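Local coordinates for glycosyl hydrolase family 62 protein (PDB 5B6T) that probably releases L-arabinofuranose side groups from arabinoxylan as a family 62 alpha-L-arabinofuranosidase, at residues 21-29 against 41-50; 84-95 against 267-277. All coordinates share one frame; numbering follows the deposited sequence.

Following the chain from its N terminus, interaction 1 closes first: residues 21-29 meet residues 41-50 with only eleven residues between, forming the hairpin of strands 25-34 and 37-46 in one four-stranded antiparallel sheet. Interaction 2 opens later and is long-range, 171 residues lying between 84-95, on the next sheet, and 267-277, which begins in the five-stranded sheet holding the chain's first and last strands. The contacts therefore run in series, neither nested nor crossed. Their centres are about 23 Å apart, yet they touch: Asp28 O lies 3.3 Å from Pro84 CD, and Phe41 CD1 3.7 Å from Val86 CG1, so neighbouring sheets of the propeller pack together there.

Interaction 1. Residues 21-29 against 41-50; sequences RRIQGIKDP and FASTAKTEGY
Lys46 lays its side chain along residues 21-23. With CG in the crowded position between backbone N and carbonyl carbon (chi1 49°) and the chain extended beyond it, CB passes near Arg22 O and CG near Ile23 CD1. CD lies 3.4 Å from Arg21 O, CE 3.7 Å from Ile23 CD1, the two side chains crossing at about a right angle, and NZ reaches Arg21 O at 2.9 Å. That bond lies in the carbonyl plane on a lone pair, and a longer salt bridge to Glu48 also holds NZ. Replacing this lysine by an alanine would probably leave Arg21 O without that donor, Glu48 without its charged mate, and Ile23 CD1 without the aliphatic chain lying across it.

Beside it, Ala45 O takes both Gln24 N and Gly25 N, each at 2.9 Å, which defines a classic beta bulge. Antiparallel pairing then continues to Lys27 and Ser43. The same serine's OG donates to the anti lone pair of Asp28 OD2 at 2.7 Å. Lys27 packs CD on Ala45 CB at 3.6 Å; its NZ bonds Tyr299 and only weakly Tyr50.

Asp28 OD2 also bonds a glycerol, and its side chain is about 5 Å from the calcium ion. Strand 25-34 is the edge of its sheet, Ile26 packing on strand 305-311, while 37-46 lies inside, between 25-34 and 49-57, with Ser43 and Phe41 against strand 82-89.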
# COMPACT_ATOMS: atom_id res chain seq x y z
N ARG A 21 21.44 1.13 11.84
CA ARG A 21 20.93 0.97 10.47
C ARG A 21 20.76 2.31 9.78
O ARG A 21 20.78 2.37 8.56
CB ARG A 21 19.61 0.17 10.46
CG ARG A 21 19.80 -1.27 10.92
CD ARG A 21 18.49 -2.04 10.96
NE ARG A 21 18.74 -3.42 11.35
CZ ARG A 21 18.35 -4.49 10.66
NH1 ARG A 21 17.66 -4.37 9.54
NH2 ARG A 21 18.64 -5.70 11.13
N ARG A 22 20.64 3.40 10.54
CA ARG A 22 20.55 4.76 9.96
C ARG A 22 19.52 4.79 8.83
O ARG A 22 19.78 5.32 7.76
CB ARG A 22 21.89 5.27 9.41
CG ARG A 22 23.06 5.22 10.36
CD ARG A 22 22.84 6.07 11.55
NE ARG A 22 23.98 6.02 12.47
CZ ARG A 22 23.88 6.11 13.80
NH1 ARG A 22 22.67 6.21 14.37
NH2 ARG A 22 24.97 6.06 14.55
N ILE A 23 18.37 4.17 9.08
CA ILE A 23 17.26 4.19 8.13
C ILE A 23 16.82 5.67 7.96
O ILE A 23 16.71 6.42 8.92
CB ILE A 23 16.10 3.29 8.62
CG1 ILE A 23 16.53 1.81 8.74
CG2 ILE A 23 14.87 3.43 7.72
CD1 ILE A 23 17.27 1.25 7.55
N GLN A 24 16.59 6.08 6.72
CA GLN A 24 16.23 7.46 6.42
C GLN A 24 14.71 7.67 6.30
O GLN A 24 14.21 8.69 6.75
CB GLN A 24 16.98 7.92 5.16
CG GLN A 24 18.50 8.00 5.46
CD GLN A 24 19.44 8.22 4.27
OE1 GLN A 24 20.36 9.06 4.35
NE2 GLN A 24 19.28 7.46 3.20
N GLY A 25 13.99 6.70 5.74
CA GLY A 25 12.55 6.80 5.58
C GLY A 25 11.85 5.52 6.05
O GLY A 25 12.39 4.42 5.90
N ILE A 26 10.66 5.67 6.61
CA ILE A 26 9.74 4.54 6.89
C ILE A 26 8.58 4.75 5.94
O ILE A 26 8.02 5.83 5.90
CB ILE A 26 9.26 4.51 8.34
CG1 ILE A 26 10.45 4.35 9.27
CG2 ILE A 26 8.21 3.44 8.57
CD1 ILE A 26 11.22 3.08 9.12
N LYS A 27 8.26 3.72 5.15
CA LYS A 27 7.52 3.91 3.92
C LYS A 27 6.47 2.82 3.66
O LYS A 27 6.52 1.74 4.23
CB LYS A 27 8.49 3.92 2.74
CG LYS A 27 9.48 5.07 2.76
CD LYS A 27 10.25 5.14 1.45
CE LYS A 27 9.39 5.66 0.32
NZ LYS A 27 10.07 5.48 -0.98
N ASP A 28 5.55 3.12 2.76
CA ASP A 28 4.73 2.13 2.09
C ASP A 28 3.95 1.20 3.05
O ASP A 28 3.98 -0.03 2.88
CB ASP A 28 5.61 1.25 1.17
CG ASP A 28 6.63 2.03 0.37
OD1 ASP A 28 6.30 3.12 -0.11
OD2 ASP A 28 7.77 1.48 0.21
N PRO A 29 3.24 1.76 4.05
CA PRO A 29 2.71 0.92 5.10
C PRO A 29 1.56 0.02 4.70
O PRO A 29 0.71 0.42 3.89
CB PRO A 29 2.21 1.94 6.16
CG PRO A 29 1.92 3.17 5.35
CD PRO A 29 2.98 3.20 4.30
N PHE A 41 3.24 -3.15 8.78
CA PHE A 41 4.44 -3.54 8.04
C PHE A 41 4.83 -2.39 7.15
O PHE A 41 3.97 -1.76 6.57
CB PHE A 41 4.15 -4.78 7.18
CG PHE A 41 3.78 -5.98 8.00
CD1 PHE A 41 2.53 -6.12 8.56
CD2 PHE A 41 4.74 -6.96 8.23
CE1 PHE A 41 2.23 -7.21 9.37
CE2 PHE A 41 4.42 -8.07 8.99
CZ PHE A 41 3.17 -8.20 9.54
N ALA A 42 6.14 -2.09 7.07
CA ALA A 42 6.58 -0.95 6.29
C ALA A 42 7.92 -1.25 5.66
O ALA A 42 8.64 -2.14 6.14
CB ALA A 42 6.69 0.27 7.21
N SER A 43 8.23 -0.51 4.59
CA SER A 43 9.59 -0.51 4.03
C SER A 43 10.51 0.33 4.90
O SER A 43 10.16 1.41 5.33
CB SER A 43 9.62 0.10 2.63
OG SER A 43 8.68 -0.53 1.80
N THR A 44 11.72 -0.18 5.14
CA THR A 44 12.83 0.68 5.57
C THR A 44 13.57 1.16 4.33
O THR A 44 13.85 0.35 3.42
CB THR A 44 13.79 -0.06 6.52
OG1 THR A 44 14.42 -1.19 5.86
CG2 THR A 44 13.05 -0.58 7.72
N ALA A 45 13.90 2.45 4.27
CA ALA A 45 14.52 3.04 3.11
C ALA A 45 15.71 3.88 3.46
O ALA A 45 15.66 4.76 4.37
CB ALA A 45 13.53 3.89 2.34
N LYS A 46 16.79 3.65 2.71
CA LYS A 46 17.98 4.48 2.76
C LYS A 46 18.73 4.35 1.43
O LYS A 46 18.39 3.50 0.62
CB LYS A 46 18.89 4.08 3.94
CG LYS A 46 19.16 2.59 4.06
CD LYS A 46 20.07 2.30 5.24
CE LYS A 46 20.22 0.81 5.44
NZ LYS A 46 21.23 0.46 6.47
N THR A 47 19.77 5.17 1.22
CA THR A 47 20.54 5.09 -0.01
C THR A 47 21.03 3.68 -0.27
O THR A 47 21.07 3.24 -1.40
CB THR A 47 21.79 6.02 0.09
OG1 THR A 47 21.32 7.36 0.26
CG2 THR A 47 22.68 5.94 -1.16
N GLU A 48 21.38 2.96 0.79
CA GLU A 48 21.98 1.64 0.68
C GLU A 48 20.98 0.54 0.33
O GLU A 48 21.36 -0.52 -0.17
CB GLU A 48 22.69 1.27 1.98
CG GLU A 48 24.06 1.93 2.13
CD GLU A 48 24.42 2.25 3.57
OE1 GLU A 48 23.91 1.59 4.51
OE2 GLU A 48 25.22 3.21 3.74
N GLY A 49 19.69 0.76 0.58
CA GLY A 49 18.74 -0.28 0.22
C GLY A 49 17.44 -0.23 1.00
O GLY A 49 17.18 0.69 1.78
N TYR A 50 16.64 -1.26 0.72
CA TYR A 50 15.31 -1.44 1.27
C TYR A 50 15.18 -2.79 1.90
O TYR A 50 15.65 -3.79 1.37
CB TYR A 50 14.28 -1.36 0.16
CG TYR A 50 14.01 0.04 -0.32
CD1 TYR A 50 14.89 0.70 -1.15
CD2 TYR A 50 12.84 0.68 0.04
CE1 TYR A 50 14.65 2.00 -1.57
CE2 TYR A 50 12.57 1.95 -0.38
CZ TYR A 50 13.46 2.63 -1.19
OH TYR A 50 13.14 3.92 -1.59
O HOH W 1 15.98 -2.75 7.61

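Interaction 2. Residues 84-95 against 267-277; sequences PQVFYFAPQRLW and ELIRSGNDQTL
Strand 84-89 meets a loop rather than a paired strand: Tyr88 N donates to Asn273 O at 2.8 Å with a nearly straight N-H...O angle of 167°, while Asp274 CA comes close to Tyr88 O. Among the side chains, Arg270 reaches in with its chain extended from CG to NE and grips Val86 O end-on with two nitrogens, NH1 at 2.8 Å and NH2 at 2.9 Å. The oxygen lies in the guanidinium plane, only 2° out of it. NH2 also donates to Glu267 OE1 at 2.9 Å in a salt bridge, so carbonyl and carboxylate together fix the rotation of the group, and Leu277 CD1 sits over one face, toward its rim. Glu267 OE1 in turn accepts from Val31 N, while its OE2 bonds Ser30.

Farther along, Gln275 bends at chi2 (-76°), which carries its amide to the 3-10 segment 90-92. OE1 accepts from Ala90 N at 2.9 Å, the donor standing above the amide plane. On the way there, CB lies 3.7 Å from Phe89 CD1 and CA packs against Phe87. Asn273 CB meets Trp95 CH2 at 3.9 Å, its ND2 bonding Tyr33 O.

Asp274 OD1 accepts from Thr276 N, which makes an Asx turn, and also from Thr276 OG1. The loop after strand 266-268, from the five-stranded sheet that closes the ring, thus reaches across to strand 84-89 of another blade, which fits the five-bladed beta-propeller of family 62; the bound calcium ion lies about 4 Å from the Glu267 side chain.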
# COMPACT_ATOMS: atom_id res chain seq x y z
N PRO A 84 5.18 -3.67 1.44
CA PRO A 84 4.47 -4.86 1.85
C PRO A 84 2.93 -4.71 1.82
O PRO A 84 2.39 -3.60 1.91
CB PRO A 84 4.95 -5.04 3.29
CG PRO A 84 5.16 -3.64 3.78
CD PRO A 84 5.66 -2.88 2.59
N GLN A 85 2.24 -5.86 1.78
CA GLN A 85 0.80 -5.95 1.95
C GLN A 85 0.53 -7.18 2.77
O GLN A 85 0.87 -8.27 2.35
CB GLN A 85 0.06 -6.08 0.61
CG GLN A 85 -1.46 -6.14 0.80
CD GLN A 85 -2.18 -6.78 -0.35
OE1 GLN A 85 -1.63 -7.57 -1.10
NE2 GLN A 85 -3.46 -6.49 -0.44
N VAL A 86 -0.09 -7.02 3.94
CA VAL A 86 -0.44 -8.15 4.79
C VAL A 86 -1.93 -8.47 4.74
O VAL A 86 -2.76 -7.56 4.74
CB VAL A 86 0.00 -7.92 6.28
CG1 VAL A 86 -0.76 -6.78 6.95
CG2 VAL A 86 -0.16 -9.21 7.09
N PHE A 87 -2.27 -9.75 4.75
CA PHE A 87 -3.68 -10.18 4.83
C PHE A 87 -3.73 -11.63 5.24
O PHE A 87 -2.74 -12.36 5.10
CB PHE A 87 -4.46 -9.99 3.49
CG PHE A 87 -3.85 -10.69 2.32
CD1 PHE A 87 -4.23 -11.99 1.98
CD2 PHE A 87 -2.92 -10.05 1.50
CE1 PHE A 87 -3.65 -12.65 0.92
CE2 PHE A 87 -2.34 -10.73 0.43
CZ PHE A 87 -2.74 -12.00 0.12
N TYR A 88 -4.88 -12.06 5.72
CA TYR A 88 -5.08 -13.43 6.15
C TYR A 88 -5.78 -14.17 5.05
O TYR A 88 -6.91 -13.81 4.67
CB TYR A 88 -5.92 -13.45 7.43
CG TYR A 88 -6.18 -14.80 8.02
CD1 TYR A 88 -5.16 -15.51 8.67
CD2 TYR A 88 -7.44 -15.32 8.04
CE1 TYR A 88 -5.40 -16.74 9.25
CE2 TYR A 88 -7.70 -16.55 8.61
CZ TYR A 88 -6.68 -17.25 9.21
OH TYR A 88 -6.95 -18.47 9.84
N PHE A 89 -5.13 -15.20 4.52
CA PHE A 89 -5.74 -16.02 3.46
C PHE A 89 -6.49 -17.15 4.14
O PHE A 89 -5.93 -18.21 4.47
CB PHE A 89 -4.70 -16.55 2.47
CG PHE A 89 -5.32 -17.15 1.25
CD1 PHE A 89 -5.90 -16.33 0.29
CD2 PHE A 89 -5.41 -18.52 1.08
CE1 PHE A 89 -6.51 -16.85 -0.82
CE2 PHE A 89 -6.01 -19.06 -0.05
CZ PHE A 89 -6.57 -18.24 -0.99
N ALA A 90 -7.76 -16.89 4.39
CA ALA A 90 -8.56 -17.74 5.27
C ALA A 90 -8.63 -19.21 4.84
O ALA A 90 -8.54 -20.09 5.71
CB ALA A 90 -9.94 -17.14 5.44
N PRO A 91 -8.72 -19.49 3.53
CA PRO A 91 -8.80 -20.93 3.15
C PRO A 91 -7.59 -21.78 3.58
O PRO A 91 -7.74 -22.98 3.80
CB PRO A 91 -8.93 -20.86 1.63
CG PRO A 91 -9.62 -19.55 1.38
CD PRO A 91 -9.02 -18.61 2.38
N GLN A 92 -6.44 -21.16 3.75
CA GLN A 92 -5.22 -21.85 4.18
C GLN A 92 -4.86 -21.61 5.63
O GLN A 92 -3.87 -22.17 6.11
CB GLN A 92 -4.04 -21.40 3.32
CG GLN A 92 -4.21 -21.84 1.89
CD GLN A 92 -3.22 -21.22 0.95
OE1 GLN A 92 -2.25 -20.61 1.39
NE2 GLN A 92 -3.43 -21.39 -0.33
N ARG A 93 -5.61 -20.73 6.29
CA ARG A 93 -5.34 -20.39 7.69
C ARG A 93 -3.89 -19.89 7.81
O ARG A 93 -3.15 -20.21 8.75
CB ARG A 93 -5.64 -21.58 8.62
CG ARG A 93 -7.12 -21.95 8.58
CD ARG A 93 -7.46 -23.31 9.17
NE ARG A 93 -6.81 -23.55 10.45
CZ ARG A 93 -7.31 -23.26 11.65
NH1 ARG A 93 -8.50 -22.66 11.81
NH2 ARG A 93 -6.59 -23.54 12.73
N LEU A 94 -3.47 -19.09 6.82
CA LEU A 94 -2.13 -18.52 6.81
C LEU A 94 -2.23 -17.03 6.49
O LEU A 94 -2.98 -16.65 5.59
CB LEU A 94 -1.30 -19.14 5.71
CG LEU A 94 -0.73 -20.53 5.92
CD1 LEU A 94 -0.02 -20.89 4.63
CD2 LEU A 94 0.21 -20.55 7.11
N TRP A 95 -1.44 -16.22 7.18
CA TRP A 95 -1.21 -14.84 6.79
C TRP A 95 -0.21 -14.84 5.64
O TRP A 95 0.74 -15.65 5.59
CB TRP A 95 -0.67 -14.00 7.94
CG TRP A 95 -1.59 -13.84 9.09
CD1 TRP A 95 -1.70 -14.65 10.16
CD2 TRP A 95 -2.52 -12.76 9.30
NE1 TRP A 95 -2.66 -14.17 11.03
CE2 TRP A 95 -3.17 -13.00 10.53
CE3 TRP A 95 -2.85 -11.61 8.57
CZ2 TRP A 95 -4.14 -12.16 11.03
CZ3 TRP A 95 -3.82 -10.75 9.09
CH2 TRP A 95 -4.46 -11.05 10.30
N GLU A 267 -2.38 3.06 2.95
CA GLU A 267 -3.41 2.02 3.03
C GLU A 267 -4.55 2.51 3.88
O GLU A 267 -4.31 3.21 4.90
CB GLU A 267 -2.89 0.70 3.63
CG GLU A 267 -2.60 -0.40 2.58
CD GLU A 267 -2.27 -1.74 3.17
OE1 GLU A 267 -2.85 -2.09 4.21
OE2 GLU A 267 -1.41 -2.46 2.59
N LEU A 268 -5.77 2.11 3.51
CA LEU A 268 -6.94 2.39 4.32
C LEU A 268 -7.05 1.40 5.47
O LEU A 268 -6.68 0.22 5.36
CB LEU A 268 -8.25 2.32 3.50
CG LEU A 268 -8.59 3.49 2.56
CD1 LEU A 268 -9.79 3.12 1.68
CD2 LEU A 268 -8.91 4.77 3.35
N ILE A 269 -7.58 1.87 6.59
CA ILE A 269 -7.95 0.95 7.66
C ILE A 269 -9.12 0.09 7.17
O ILE A 269 -10.14 0.62 6.66
CB ILE A 269 -8.30 1.70 8.96
CG1 ILE A 269 -7.12 2.50 9.54
CG2 ILE A 269 -8.84 0.74 9.99
CD1 ILE A 269 -5.75 1.91 9.45
N ARG A 270 -8.99 -1.23 7.29
CA ARG A 270 -9.95 -2.17 6.73
C ARG A 270 -11.06 -2.53 7.71
O ARG A 270 -10.94 -2.29 8.88
CB ARG A 270 -9.22 -3.44 6.30
CG ARG A 270 -7.98 -3.21 5.45
CD ARG A 270 -7.34 -4.53 5.08
NE ARG A 270 -5.97 -4.29 4.67
CZ ARG A 270 -5.03 -5.22 4.66
NH1 ARG A 270 -5.33 -6.48 4.91
NH2 ARG A 270 -3.79 -4.87 4.38
N SER A 271 -12.14 -3.11 7.20
CA SER A 271 -13.20 -3.61 8.05
C SER A 271 -12.99 -5.07 8.40
O SER A 271 -13.73 -5.62 9.25
CB SER A 271 -14.55 -3.46 7.35
OG SER A 271 -14.51 -4.09 6.10
N GLY A 272 -11.99 -5.71 7.80
CA GLY A 272 -11.68 -7.11 8.06
C GLY A 272 -10.34 -7.44 7.44
O GLY A 272 -9.89 -6.71 6.55
N ASN A 273 -9.73 -8.55 7.88
CA ASN A 273 -8.34 -8.83 7.59
C ASN A 273 -8.11 -9.91 6.57
O ASN A 273 -6.95 -10.21 6.30
CB ASN A 273 -7.60 -9.16 8.89
CG ASN A 273 -7.62 -7.99 9.85
OD1 ASN A 273 -7.68 -6.85 9.39
ND2 ASN A 273 -7.60 -8.25 11.15
N ASP A 274 -9.18 -10.46 5.99
CA ASP A 274 -9.04 -11.56 5.06
C ASP A 274 -8.70 -11.13 3.65
O ASP A 274 -8.47 -9.95 3.37
CB ASP A 274 -10.23 -12.54 5.14
CG ASP A 274 -11.46 -12.09 4.40
OD1 ASP A 274 -11.42 -11.09 3.68
OD2 ASP A 274 -12.52 -12.77 4.56
N GLN A 275 -8.61 -12.11 2.76
CA GLN A 275 -8.17 -11.90 1.40
C GLN A 275 -9.11 -11.10 0.53
O GLN A 275 -8.78 -10.83 -0.64
CB GLN A 275 -7.89 -13.26 0.73
CG GLN A 275 -9.10 -14.11 0.43
CD GLN A 275 -9.71 -14.82 1.63
OE1 GLN A 275 -9.13 -14.90 2.72
NE2 GLN A 275 -10.91 -15.40 1.41
N THR A 276 -10.29 -10.75 1.05
CA THR A 276 -11.22 -9.91 0.28
C THR A 276 -10.91 -8.42 0.39
O THR A 276 -11.53 -7.61 -0.32
CB THR A 276 -12.70 -10.15 0.65
OG1 THR A 276 -12.93 -9.74 1.99
CG2 THR A 276 -13.05 -11.64 0.49
N LEU A 277 -9.96 -8.05 1.25
CA LEU A 277 -9.56 -6.62 1.39
C LEU A 277 -10.78 -5.67 1.47
O LEU A 277 -10.94 -4.72 0.69
CB LEU A 277 -8.60 -6.20 0.26
CG LEU A 277 -7.11 -6.54 0.44
CD1 LEU A 277 -6.52 -5.74 1.60
CD2 LEU A 277 -6.83 -8.03 0.64
O HOH W 2 0.27 -2.28 0.27